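Long-range contact in ESSB (Geobacillus thermodenitrificans, PDB 2YNQ), which is an integral membrane component of the type VII secretion system, probably contributing to protein export, and is represented here by its extracellular domain: residues Y80-L93 / L104-I116. Numbering follows the deposited sequence.
Sequences YWIYIGRSQSEEAL and LIVYALLKYREQI
A108 packs as a knob into a hole formed by Y80, I84, A92 and L93, its CB lying 3.7 Å from L93 CA, which lets the backbones come close, the CA atoms of L93 and A108 being 5.1 Å apart. L93 holds CG anti to the backbone N (chi1 176°), which brings CD1 against both I105 CG2 and L109 CG. Nearer the start of segment 104-116, L104 lays CD1 over the centre of the Y80 ring, a CH-pi contact of 4.1 Å, while I84 CG1 covers the opposite face. Held between them, the phenol donates a hydrogen bond from OH to L104 O (2.8 Å), at a C=O...OH angle of 123°; the same oxygen accepts the helical bond from A108 N. A phenylalanine in place of Y80 would probably keep the sandwich but leave L104 O without its second donor. The fold is all-helical: helices 75-85 and 89-99 are joined by a tight turn, a Schellman motif with S87 at C', and segment 104-116 packs against both, nearly antiparallel to 89-93 (160°). Further out, S89 is a second knob, among A108, K111, Y112 and Q115. K111 NZ, salt-bridged to E55, shares a water with I84 O. At the rim NE2 of the poorly ordered Q115 donates to E90 OE1 (3.2 Å) from above the carboxylate plane, while E90 CG rests 3.7 Å from Y112 CE1.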
loop_
_atom_site.group_PDB
_atom_site.type_symbol
_atom_site.label_atom_id
_atom_site.label_comp_id
_atom_site.label_asym_id
_atom_site.label_seq_id
_atom_site.Cartn_x
_atom_site.Cartn_y
_atom_site.Cartn_z
ATOM N N TYR D 80 -10.146 -3.125 -12.529
ATOM C CA TYR D 80 -10.076 -3.071 -11.075
ATOM C C TYR D 80 -8.798 -2.360 -10.620
ATOM O O TYR D 80 -8.861 -1.396 -9.859
ATOM C CB TYR D 80 -10.114 -4.466 -10.476
ATOM C CG TYR D 80 -9.878 -4.448 -8.989
ATOM C CD1 TYR D 80 -10.940 -4.311 -8.109
ATOM C CD2 TYR D 80 -8.585 -4.556 -8.454
ATOM C CE1 TYR D 80 -10.731 -4.282 -6.724
ATOM C CE2 TYR D 80 -8.370 -4.534 -7.073
ATOM C CZ TYR D 80 -9.455 -4.390 -6.216
ATOM O OH TYR D 80 -9.295 -4.360 -4.843
ATOM N N TRP D 81 -7.645 -2.831 -11.093
ATOM C CA TRP D 81 -6.378 -2.279 -10.628
ATOM C C TRP D 81 -6.138 -0.856 -11.096
ATOM O O TRP D 81 -5.521 -0.056 -10.381
ATOM C CB TRP D 81 -5.207 -3.209 -10.978
ATOM C CG TRP D 81 -5.227 -4.412 -10.066
ATOM C CD1 TRP D 81 -5.570 -5.695 -10.394
ATOM C CD2 TRP D 81 -4.958 -4.413 -8.647
ATOM N NE1 TRP D 81 -5.515 -6.497 -9.270
ATOM C CE2 TRP D 81 -5.124 -5.737 -8.193
ATOM C CE3 TRP D 81 -4.578 -3.424 -7.727
ATOM C CZ2 TRP D 81 -4.933 -6.100 -6.850
ATOM C CZ3 TRP D 81 -4.387 -3.783 -6.393
ATOM C CH2 TRP D 81 -4.565 -5.111 -5.970
ATOM N N ILE D 82 -6.642 -0.527 -12.282
ATOM C CA ILE D 82 -6.512 0.818 -12.782
ATOM C C ILE D 82 -7.328 1.773 -11.896
ATOM O O ILE D 82 -6.848 2.865 -11.531
ATOM C CB ILE D 82 -6.939 0.927 -14.269
ATOM C CG1 ILE D 82 -5.942 0.185 -15.176
ATOM C CG2 ILE D 82 -7.092 2.403 -14.669
ATOM C CD1 ILE D 82 -6.428 -0.075 -16.643
ATOM N N TYR D 83 -8.539 1.370 -11.526
ATOM C CA TYR D 83 -9.339 2.231 -10.630
ATOM C C TYR D 83 -8.777 2.312 -9.232
ATOM O O TYR D 83 -8.843 3.377 -8.588
ATOM C CB TYR D 83 -10.788 1.780 -10.516
ATOM C CG TYR D 83 -11.556 1.752 -11.803
ATOM C CD1 TYR D 83 -11.472 2.793 -12.731
ATOM C CD2 TYR D 83 -12.414 0.687 -12.071
ATOM C CE1 TYR D 83 -12.209 2.742 -13.926
ATOM C CE2 TYR D 83 -13.152 0.630 -13.233
ATOM C CZ TYR D 83 -13.042 1.658 -14.160
ATOM O OH TYR D 83 -13.811 1.565 -15.304
ATOM N N ILE D 84 -8.272 1.191 -8.727
ATOM C CA ILE D 84 -7.557 1.242 -7.460
ATOM C C ILE D 84 -6.435 2.256 -7.614
ATOM O O ILE D 84 -6.291 3.141 -6.777
ATOM C CB ILE D 84 -6.952 -0.107 -7.035
ATOM C CG1 ILE D 84 -8.042 -1.088 -6.578
ATOM C CG2 ILE D 84 -5.919 0.122 -5.948
ATOM C CD1 ILE D 84 -8.754 -0.744 -5.210
ATOM N N GLY D 85 -5.661 2.158 -8.699
ATOM C CA GLY D 85 -4.530 3.079 -8.909
ATOM C C GLY D 85 -4.948 4.545 -8.991
ATOM O O GLY D 85 -4.214 5.426 -8.566
ATOM N N ARG D 86 -6.134 4.809 -9.539
ATOM C CA ARG D 86 -6.598 6.185 -9.717
ATOM C C ARG D 86 -7.391 6.654 -8.504
ATOM O O ARG D 86 -7.946 7.743 -8.508
ATOM C CB ARG D 86 -7.435 6.339 -10.998
ATOM C CG ARG D 86 -6.649 6.104 -12.248
ATOM C CD ARG D 86 -7.438 6.255 -13.537
ATOM N NE ARG D 86 -6.507 6.338 -14.679
ATOM C CZ ARG D 86 -6.844 6.664 -15.924
ATOM N NH1 ARG D 86 -8.104 6.950 -16.236
ATOM N NH2 ARG D 86 -5.905 6.723 -16.862
ATOM N N SER D 87 -7.422 5.843 -7.457
ATOM C CA SER D 87 -8.146 6.189 -6.238
ATOM C C SER D 87 -9.642 6.337 -6.504
ATOM O O SER D 87 -10.288 7.242 -5.982
ATOM C CB SER D 87 -7.579 7.479 -5.612
ATOM O OG SER D 87 -6.212 7.306 -5.271
ATOM N N GLN D 88 -10.175 5.464 -7.340
ATOM C CA GLN D 88 -11.597 5.417 -7.604
ATOM C C GLN D 88 -12.092 4.138 -6.960
ATOM O O GLN D 88 -12.517 3.191 -7.642
ATOM C CB GLN D 88 -11.870 5.451 -9.108
ATOM C CG GLN D 88 -11.570 6.814 -9.733
ATOM C CD GLN D 88 -11.599 6.779 -11.275
ATOM O OE1 GLN D 88 -10.563 6.557 -11.917
ATOM N NE2 GLN D 88 -12.790 6.967 -11.864
ATOM N N SER D 89 -12.002 4.106 -5.627
ATOM C CA SER D 89 -12.267 2.859 -4.868
ATOM C C SER D 89 -13.711 2.408 -5.022
ATOM O O SER D 89 -13.977 1.214 -5.077
ATOM C CB SER D 89 -11.908 3.008 -3.381
ATOM O OG SER D 89 -12.453 4.216 -2.869
ATOM N N GLU D 90 -14.626 3.366 -5.128
ATOM C CA GLU D 90 -16.047 3.059 -5.373
ATOM C C GLU D 90 -16.238 2.250 -6.655
ATOM O O GLU D 90 -16.952 1.242 -6.676
ATOM C CB GLU D 90 -16.859 4.350 -5.387
ATOM C CG GLU D 90 -16.847 4.982 -3.996
ATOM C CD GLU D 90 -17.108 6.466 -3.982
ATOM O OE1 GLU D 90 -16.315 7.231 -4.524
ATOM O OE2 GLU D 90 -18.111 6.881 -3.386
ATOM N N GLU D 91 -15.543 2.676 -7.705
ATOM C CA GLU D 91 -15.561 2.005 -8.982
ATOM C C GLU D 91 -14.887 0.627 -8.869
ATOM O O GLU D 91 -15.414 -0.371 -9.351
ATOM C CB GLU D 91 -14.863 2.910 -9.996
ATOM C CG GLU D 91 -15.352 2.821 -11.397
ATOM C CD GLU D 91 -16.852 3.055 -11.553
ATOM O OE1 GLU D 91 -17.292 4.221 -11.610
ATOM O OE2 GLU D 91 -17.577 2.053 -11.689
ATOM N N ALA D 92 -13.753 0.560 -8.178
ATOM C CA ALA D 92 -13.054 -0.713 -7.975
ATOM C C ALA D 92 -13.881 -1.675 -7.106
ATOM O O ALA D 92 -13.933 -2.893 -7.371
ATOM C CB ALA D 92 -11.689 -0.471 -7.368
ATOM N N LEU D 93 -14.549 -1.126 -6.095
ATOM C CA LEU D 93 -15.423 -1.925 -5.245
ATOM C C LEU D 93 -16.548 -2.585 -6.033
ATOM O O LEU D 93 -16.807 -3.772 -5.858
ATOM C CB LEU D 93 -15.979 -1.110 -4.079
ATOM C CG LEU D 93 -16.990 -1.777 -3.130
ATOM C CD1 LEU D 93 -16.438 -3.042 -2.501
ATOM C CD2 LEU D 93 -17.451 -0.807 -2.048
ATOM N N LEU D 104 -10.458 -9.081 -3.307
ATOM C CA LEU D 104 -10.453 -7.832 -4.026
ATOM C C LEU D 104 -11.535 -6.912 -3.476
ATOM O O LEU D 104 -11.327 -5.702 -3.377
ATOM C CB LEU D 104 -10.564 -8.040 -5.550
ATOM C CG LEU D 104 -9.350 -8.653 -6.281
ATOM C CD1 LEU D 104 -9.497 -8.515 -7.792
ATOM C CD2 LEU D 104 -8.023 -8.069 -5.856
ATOM N N ILE D 105 -12.677 -7.472 -3.102
ATOM C CA ILE D 105 -13.728 -6.683 -2.454
ATOM C C ILE D 105 -13.182 -6.142 -1.149
ATOM O O ILE D 105 -13.291 -4.946 -0.869
ATOM C CB ILE D 105 -15.027 -7.494 -2.193
ATOM C CG1 ILE D 105 -15.613 -8.003 -3.523
ATOM C CG2 ILE D 105 -16.039 -6.648 -1.412
ATOM C CD1 ILE D 105 -16.753 -9.052 -3.395
ATOM N N VAL D 106 -12.545 -7.000 -0.367
ATOM C CA VAL D 106 -11.980 -6.537 0.887
ATOM C C VAL D 106 -10.960 -5.429 0.649
ATOM O O VAL D 106 -10.973 -4.405 1.344
ATOM C CB VAL D 106 -11.337 -7.676 1.700
ATOM C CG1 VAL D 106 -10.534 -7.101 2.835
ATOM C CG2 VAL D 106 -12.402 -8.630 2.213
ATOM N N TYR D 107 -10.078 -5.620 -0.324
ATOM C CA TYR D 107 -9.046 -4.612 -0.564
ATOM C C TYR D 107 -9.647 -3.260 -0.972
ATOM O O TYR D 107 -9.205 -2.194 -0.512
ATOM C CB TYR D 107 -8.055 -5.096 -1.601
ATOM C CG TYR D 107 -6.864 -4.202 -1.697
ATOM C CD1 TYR D 107 -5.859 -4.251 -0.726
ATOM C CD2 TYR D 107 -6.737 -3.299 -2.746
ATOM C CE1 TYR D 107 -4.758 -3.426 -0.800
ATOM C CE2 TYR D 107 -5.627 -2.470 -2.843
ATOM C CZ TYR D 107 -4.651 -2.532 -1.869
ATOM O OH TYR D 107 -3.573 -1.687 -1.939
ATOM N N ALA D 108 -10.676 -3.307 -1.811
ATOM C CA ALA D 108 -11.365 -2.107 -2.241
ATOM C C ALA D 108 -12.115 -1.442 -1.078
ATOM O O ALA D 108 -12.136 -0.215 -0.956
ATOM C CB ALA D 108 -12.301 -2.439 -3.379
ATOM N N LEU D 109 -12.694 -2.263 -0.203
ATOM C CA LEU D 109 -13.359 -1.766 1.013
ATOM C C LEU D 109 -12.367 -1.003 1.890
ATOM O O LEU D 109 -12.685 0.077 2.417
ATOM C CB LEU D 109 -14.011 -2.908 1.786
ATOM C CG LEU D 109 -15.361 -3.370 1.224
ATOM C CD1 LEU D 109 -15.752 -4.734 1.789
ATOM C CD2 LEU D 109 -16.507 -2.321 1.432
ATOM N N LEU D 110 -11.153 -1.552 2.018
ATOM C CA LEU D 110 -10.081 -0.850 2.741
ATOM C C LEU D 110 -9.722 0.502 2.132
ATOM O O LEU D 110 -9.601 1.479 2.854
ATOM C CB LEU D 110 -8.845 -1.728 2.882
ATOM C CG LEU D 110 -9.015 -2.859 3.912
ATOM C CD1 LEU D 110 -7.872 -3.863 3.768
ATOM C CD2 LEU D 110 -9.154 -2.359 5.382
ATOM N N LYS D 111 -9.572 0.579 0.809
ATOM C CA LYS D 111 -9.287 1.874 0.165
ATOM C C LYS D 111 -10.472 2.821 0.339
ATOM O O LYS D 111 -10.297 4.017 0.556
ATOM C CB LYS D 111 -8.941 1.703 -1.319
ATOM C CG LYS D 111 -7.589 1.046 -1.590
ATOM C CD LYS D 111 -6.429 1.740 -0.845
ATOM C CE LYS D 111 -5.054 1.405 -1.419
ATOM N NZ LYS D 111 -4.738 2.185 -2.694
ATOM N N TYR D 112 -11.684 2.282 0.282
ATOM C CA TYR D 112 -12.864 3.102 0.451
ATOM C C TYR D 112 -12.943 3.641 1.887
ATOM O O TYR D 112 -13.368 4.786 2.110
ATOM C CB TYR D 112 -14.117 2.300 0.073
ATOM C CG TYR D 112 -15.416 3.047 0.180
ATOM C CD1 TYR D 112 -15.567 4.329 -0.344
ATOM C CD2 TYR D 112 -16.507 2.460 0.787
ATOM C CE1 TYR D 112 -16.803 5.012 -0.251
ATOM C CE2 TYR D 112 -17.732 3.118 0.895
ATOM C CZ TYR D 112 -17.876 4.389 0.376
ATOM O OH TYR D 112 -19.101 5.029 0.515
ATOM N N ARG D 113 -12.513 2.824 2.848
ATOM C CA ARG D 113 -12.471 3.257 4.232
ATOM C C ARG D 113 -11.640 4.532 4.351
ATOM O O ARG D 113 -12.091 5.508 4.950
ATOM C CB ARG D 113 -11.969 2.151 5.168
ATOM C CG ARG D 113 -12.434 2.356 6.606
ATOM C CD ARG D 113 -12.183 1.146 7.521
ATOM N NE ARG D 113 -10.997 1.308 8.356
ATOM C CZ ARG D 113 -10.909 2.125 9.407
ATOM N NH1 ARG D 113 -11.935 2.886 9.774
ATOM N NH2 ARG D 113 -9.775 2.177 10.097
ATOM N N GLU D 114 -10.456 4.537 3.737
ATOM C CA GLU D 114 -9.561 5.702 3.792
ATOM C C GLU D 114 -10.248 6.948 3.261
ATOM O O GLU D 114 -10.110 8.027 3.825
ATOM C CB GLU D 114 -8.312 5.473 2.957
ATOM C CG GLU D 114 -7.280 4.527 3.516
ATOM C CD GLU D 114 -6.198 4.230 2.483
ATOM O OE1 GLU D 114 -6.061 5.018 1.517
ATOM O OE2 GLU D 114 -5.487 3.212 2.618
ATOM N N GLN D 115 -10.987 6.783 2.171
ATOM C CA GLN D 115 -11.633 7.897 1.512
ATOM C C GLN D 115 -12.741 8.484 2.380
ATOM O O GLN D 115 -12.984 9.706 2.367
ATOM C CB GLN D 115 -12.180 7.462 0.157
ATOM C CG GLN D 115 -12.795 8.597 -0.633
ATOM C CD GLN D 115 -13.474 8.124 -1.896
ATOM O OE1 GLN D 115 -12.942 7.277 -2.631
ATOM N NE2 GLN D 115 -14.656 8.672 -2.165
ATOM N N ILE D 116 -13.407 7.619 3.141
ATOM C CA ILE D 116 -14.411 8.077 4.098
ATOM C C ILE D 116 -13.719 8.845 5.220
ATOM O O ILE D 116 -14.111 9.967 5.541
ATOM C CB ILE D 116 -15.260 6.909 4.660
ATOM C CG1 ILE D 116 -16.073 6.238 3.539
ATOM C CG2 ILE D 116 -16.188 7.403 5.779
ATOM C CD1 ILE D 116 -17.195 7.107 2.954
HETATM O O HOH W 1 -7.306 2.997 -4.147
HETATM O O HOH W 2 -10.664 6.032 -3.280
HETATM O O HOH W 3 -10.718 8.894 -3.490
#